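Local coordinates for cysteine desulfurase (Fervidobacterium islandicum, PDB 6A6E), which catalyses the pyridoxal-phosphate-dependent removal of sulfur from cysteine, probably supplying it for iron-sulfur cluster assembly as other SufS enzymes do, at residues N20-L25 with Y402-K407; L197-F202 with D226-V231. All blocks are in the same frame, centred on the assembly; numbering follows the deposited sequence.

Contact 1: residues N20-L25 with Y402-K407; sequences NDFPAL and YLYNTK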
# COMPACT_ATOMS: atom_id res chain seq x y z
N ASN A 20 24.76 -14.55 -6.25
CA ASN A 20 23.89 -15.49 -6.95
C ASN A 20 22.42 -15.43 -6.49
O ASN A 20 21.56 -15.96 -7.14
CB ASN A 20 24.45 -16.94 -6.85
CG ASN A 20 25.58 -17.21 -7.87
OD1 ASN A 20 25.76 -16.47 -8.88
ND2 ASN A 20 26.38 -18.27 -7.60
N ASP A 21 22.15 -14.79 -5.36
CA ASP A 21 20.77 -14.61 -4.86
C ASP A 21 19.97 -13.59 -5.71
O ASP A 21 18.75 -13.56 -5.59
CB ASP A 21 20.80 -14.10 -3.41
CG ASP A 21 21.21 -15.17 -2.42
OD1 ASP A 21 20.83 -16.30 -2.67
OD2 ASP A 21 21.84 -14.84 -1.38
N PHE A 22 20.65 -12.78 -6.56
CA PHE A 22 19.99 -11.69 -7.33
C PHE A 22 19.98 -11.92 -8.82
O PHE A 22 20.90 -11.51 -9.51
CB PHE A 22 20.64 -10.38 -6.99
CG PHE A 22 20.51 -10.06 -5.56
CD1 PHE A 22 21.45 -10.55 -4.65
CD2 PHE A 22 19.38 -9.39 -5.06
CE1 PHE A 22 21.33 -10.34 -3.29
CE2 PHE A 22 19.27 -9.14 -3.67
CZ PHE A 22 20.23 -9.64 -2.78
N PRO A 23 18.94 -12.56 -9.32
CA PRO A 23 18.96 -12.95 -10.69
C PRO A 23 19.10 -11.80 -11.67
O PRO A 23 19.61 -12.03 -12.75
CB PRO A 23 17.62 -13.65 -10.89
CG PRO A 23 17.22 -14.10 -9.52
CD PRO A 23 17.72 -13.01 -8.63
N ALA A 24 18.67 -10.58 -11.32
CA ALA A 24 18.79 -9.49 -12.27
C ALA A 24 20.26 -9.28 -12.68
O ALA A 24 20.51 -8.76 -13.74
CB ALA A 24 18.23 -8.20 -11.71
N LEU A 25 21.20 -9.65 -11.83
CA LEU A 25 22.60 -9.43 -12.11
C LEU A 25 23.08 -10.21 -13.38
O LEU A 25 24.05 -9.80 -13.99
CB LEU A 25 23.47 -9.76 -10.88
CG LEU A 25 23.22 -8.89 -9.67
CD1 LEU A 25 24.10 -9.31 -8.51
CD2 LEU A 25 23.41 -7.45 -10.09
N TYR A 402 24.92 -0.82 -2.92
CA TYR A 402 24.28 -1.64 -1.91
C TYR A 402 24.92 -3.04 -1.91
O TYR A 402 25.99 -3.26 -2.50
CB TYR A 402 22.74 -1.69 -2.15
CG TYR A 402 21.93 -2.12 -0.91
CD1 TYR A 402 22.11 -1.50 0.31
CD2 TYR A 402 20.97 -3.10 -0.98
CE1 TYR A 402 21.38 -1.85 1.43
CE2 TYR A 402 20.23 -3.46 0.14
CZ TYR A 402 20.45 -2.84 1.35
OH TYR A 402 19.72 -3.20 2.45
N LEU A 403 24.25 -3.99 -1.25
CA LEU A 403 24.83 -5.25 -0.83
C LEU A 403 25.57 -6.03 -1.90
O LEU A 403 26.71 -6.50 -1.67
CB LEU A 403 23.70 -6.16 -0.30
CG LEU A 403 24.09 -7.56 0.11
CD1 LEU A 403 25.13 -7.45 1.21
CD2 LEU A 403 22.92 -8.38 0.60
N TYR A 404 24.91 -6.21 -3.05
CA TYR A 404 25.33 -7.03 -4.15
C TYR A 404 26.27 -6.23 -5.12
O TYR A 404 26.57 -6.70 -6.22
CB TYR A 404 24.08 -7.59 -4.92
CG TYR A 404 22.96 -6.54 -5.05
CD1 TYR A 404 23.15 -5.36 -5.80
CD2 TYR A 404 21.77 -6.68 -4.34
CE1 TYR A 404 22.18 -4.36 -5.86
CE2 TYR A 404 20.77 -5.67 -4.36
CZ TYR A 404 20.98 -4.53 -5.12
OH TYR A 404 20.05 -3.56 -5.12
N ASN A 405 26.68 -5.04 -4.77
CA ASN A 405 27.66 -4.32 -5.60
C ASN A 405 29.11 -4.69 -5.23
O ASN A 405 29.38 -5.20 -4.14
CB ASN A 405 27.48 -2.79 -5.53
CG ASN A 405 26.24 -2.30 -6.25
OD1 ASN A 405 25.41 -1.60 -5.63
ND2 ASN A 405 26.07 -2.67 -7.55
N THR A 406 30.02 -4.46 -6.16
CA THR A 406 31.46 -4.79 -6.01
C THR A 406 32.33 -3.61 -6.36
O THR A 406 31.88 -2.60 -6.92
CB THR A 406 31.86 -5.96 -6.94
OG1 THR A 406 31.80 -5.53 -8.31
CG2 THR A 406 30.98 -7.19 -6.70
N LYS A 407 33.60 -3.71 -6.01
CA LYS A 407 34.54 -2.70 -6.45
C LYS A 407 34.70 -2.71 -7.93
O LYS A 407 34.86 -1.67 -8.54
CB LYS A 407 35.88 -2.89 -5.78
CG LYS A 407 35.83 -2.37 -4.37
CD LYS A 407 37.13 -2.66 -3.66
CE LYS A 407 37.25 -1.84 -2.39
NZ LYS A 407 37.82 -2.75 -1.37
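A T-shaped aromatic pair, Phe22 with Tyr404, joins the N-terminal segment after helix 12-20 to the turn between strand 396-400 of the six-stranded mixed sheet and helix 407-423, a buried packing of that segment on the loop at the strand's end. Tyr404 offers the edge of its ring and Phe22 its face: CD2 of Tyr404 sits over the centre of the Phe22 ring, 3.5 Å above its plane, and comes 3.6 Å from Phe22 CE2. The centroids are 4.7 Å apart and the planes tilt by 58°. On Tyr404 the first torsion (chi1 40°) places CG between the backbone N and the carbonyl carbon, which swings the ring out of the turn toward Phe22. Leu25 adds a branched aliphatic end, its CD1 lying 4.0 Å from Tyr404 CB, so the base of the tyrosine is packed as well as its ring.

The turn that presents Tyr404 is a type I beta turn from Tyr402 to Asn405. Asparagine suits its last place because OD1 reaches back to accept from Tyr402 N at 2.9 Å, in the carbonyl plane and on a lone pair, while the backbone closes the turn from Asn405 N to Tyr402 O at 3.0 Å. Tyrosine suits its own place because its hydroxyl is hydrogen-bonded to Asn39 OD1 and Leu44 N, beyond the aromatic pair. The contact between the segments is thus apolar, held by dispersion and by the weak attraction of an aromatic C-H for a ring face, while the polar bonds that fix Tyr404 are made with other parts of the chain.

Contact 2: residues L197-F202 with D226-V231; sequences LIRETF and DVDFLV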
# COMPACT_ATOMS: atom_id res chain seq x y z
N LEU A 197 22.60 14.34 18.26
CA LEU A 197 22.86 15.77 18.47
C LEU A 197 21.56 16.54 18.23
O LEU A 197 21.19 17.44 19.00
CB LEU A 197 23.96 16.24 17.55
CG LEU A 197 24.16 17.75 17.51
CD1 LEU A 197 24.66 18.31 18.85
CD2 LEU A 197 25.10 18.08 16.36
N ILE A 198 20.80 16.15 17.19
CA ILE A 198 19.51 16.81 16.97
C ILE A 198 18.55 16.53 18.10
O ILE A 198 17.84 17.44 18.57
CB ILE A 198 18.92 16.45 15.56
CG1 ILE A 198 19.86 17.00 14.51
CG2 ILE A 198 17.50 17.03 15.38
CD1 ILE A 198 19.66 16.38 13.17
N ARG A 199 18.52 15.30 18.58
CA ARG A 199 17.57 14.96 19.64
C ARG A 199 17.83 15.82 20.91
O ARG A 199 16.88 16.32 21.53
CB ARG A 199 17.74 13.49 19.96
CG ARG A 199 17.14 12.99 21.27
CD ARG A 199 15.63 12.94 21.29
NE ARG A 199 14.92 14.22 21.19
CZ ARG A 199 13.60 14.33 21.03
NH1 ARG A 199 12.83 13.24 20.92
NH2 ARG A 199 13.02 15.52 20.91
N GLU A 200 19.11 15.99 21.28
CA GLU A 200 19.45 16.86 22.48
C GLU A 200 19.31 18.32 22.25
O GLU A 200 18.90 19.05 23.18
CB GLU A 200 20.84 16.56 23.05
CG GLU A 200 21.14 15.09 23.28
CD GLU A 200 20.11 14.37 24.14
OE1 GLU A 200 19.36 15.06 24.88
OE2 GLU A 200 20.04 13.11 24.06
N THR A 201 19.61 18.79 21.04
CA THR A 201 19.44 20.21 20.75
C THR A 201 17.96 20.62 20.79
O THR A 201 17.62 21.71 21.21
CB THR A 201 20.03 20.51 19.36
OG1 THR A 201 21.38 20.05 19.34
CG2 THR A 201 19.92 21.96 19.01
N PHE A 202 17.07 19.76 20.32
CA PHE A 202 15.64 20.11 20.30
C PHE A 202 14.93 19.12 21.20
O PHE A 202 14.17 18.20 20.77
CB PHE A 202 15.10 20.10 18.88
CG PHE A 202 15.79 21.08 17.98
CD1 PHE A 202 15.53 22.42 18.10
CD2 PHE A 202 16.74 20.68 17.09
CE1 PHE A 202 16.17 23.32 17.30
CE2 PHE A 202 17.40 21.57 16.30
CZ PHE A 202 17.10 22.90 16.39
N ASP A 226 16.52 7.62 20.57
CA ASP A 226 15.44 8.31 21.30
C ASP A 226 14.51 9.18 20.42
O ASP A 226 13.88 10.17 20.88
CB ASP A 226 16.02 9.16 22.44
CG ASP A 226 14.94 9.53 23.47
OD1 ASP A 226 14.00 8.73 23.70
OD2 ASP A 226 14.98 10.63 24.05
N VAL A 227 14.41 8.80 19.15
CA VAL A 227 13.45 9.42 18.26
C VAL A 227 12.05 9.12 18.71
O VAL A 227 11.77 8.09 19.30
CB VAL A 227 13.60 8.94 16.78
CG1 VAL A 227 14.94 9.32 16.20
CG2 VAL A 227 13.41 7.46 16.61
N ASP A 228 11.14 10.03 18.42
CA ASP A 228 9.72 9.80 18.64
C ASP A 228 9.04 8.95 17.57
O ASP A 228 8.18 8.13 17.89
CB ASP A 228 9.07 11.14 18.80
CG ASP A 228 9.67 11.91 20.06
OD1 ASP A 228 9.83 11.28 21.11
OD2 ASP A 228 10.06 13.07 19.94
N PHE A 229 9.40 9.19 16.32
CA PHE A 229 8.87 8.46 15.20
C PHE A 229 10.00 8.25 14.22
O PHE A 229 10.88 9.13 14.09
CB PHE A 229 7.72 9.22 14.49
CG PHE A 229 6.54 9.48 15.35
CD1 PHE A 229 5.61 8.50 15.58
CD2 PHE A 229 6.43 10.69 16.02
CE1 PHE A 229 4.57 8.70 16.42
CE2 PHE A 229 5.35 10.91 16.85
CZ PHE A 229 4.42 9.92 17.06
N LEU A 230 9.97 7.09 13.55
CA LEU A 230 10.83 6.79 12.40
C LEU A 230 10.00 6.09 11.28
O LEU A 230 9.19 5.21 11.56
CB LEU A 230 11.97 5.88 12.82
CG LEU A 230 13.05 5.59 11.77
CD1 LEU A 230 14.42 5.97 12.26
CD2 LEU A 230 13.08 4.11 11.43
N VAL A 231 10.30 6.42 10.03
CA VAL A 231 9.66 5.80 8.89
C VAL A 231 10.69 5.23 7.90
O VAL A 231 11.75 5.82 7.71
CB VAL A 231 8.75 6.80 8.18
CG1 VAL A 231 7.58 7.20 9.09
CG2 VAL A 231 9.49 8.04 7.70
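Arg199 reaches from helix 195-201 and sets the edge of its guanidinium against the loop that leads from helix 222-225 into strand 229-233. Its NH1 is shared between two acceptors of that loop, both near the guanidinium plane. One is the backbone oxygen of Asp226, met by NH1 at 3.2 Å in an almost straight bond (171°). The other is OD2 of Asp228, 2.9 Å from NH1 in a salt bridge; the carboxylate and guanidinium planes stand 66° apart, and the nitrogen comes from above the carboxylate plane, so this is a single-point bridge and not a side-by-side pairing.

The arginine gets there by folding: CG lies anti to the backbone N (chi1 164°), and bends at chi2 and chi3 bring the head round so that NH2 also reaches back to the residue just past its own helix, Phe202, whose O it meets at 2.9 Å. NH2 has a further acceptor in Ala205 O. The Asp226 side chain crosses the aliphatic part at a slant, its OD2 3.7 Å from Arg199 CD; this carboxylate gives charge nearby but takes no N-H from the arginine, and its OD1 pairs with Lys249. Asp228 has further partners: OD2 also accepts from Leu207 N, and OD1 bridges to Lys249.

A leucine here has no side-chain N-H to offer Asp226 O, Asp228, Phe202 O or Ala205 O, and would probably leave the buried Asp228 carboxylate short of one counter-charge and the join between the helix end and the loop weaker. Arginine suits this buried place because one flat cation serves several acceptors at once, and the neighbouring aspartates would be expected to stabilise its charge.

Contact 2 comes wholly within the sequence span between the two halves of contact 1, whose segments are 377 residues apart; those of contact 2 are only 24 apart. Their centres lie 34 Å from each other, on opposite sides of the chain's centre, and they do not touch. Segment 226-231 runs into strand 229-233 of the seven-stranded sheet, whereas segment 402-407 follows strand 396-400 of the six-stranded one, so the contacts share neither sheet nor helix. Contact 2 therefore joins a helix to the loop that enters the sheet of the cofactor-binding region, where Ser233 lines the pyridoxal-phosphate pocket, while contact 1 ties the N-terminal part of the chain to its C-terminal part.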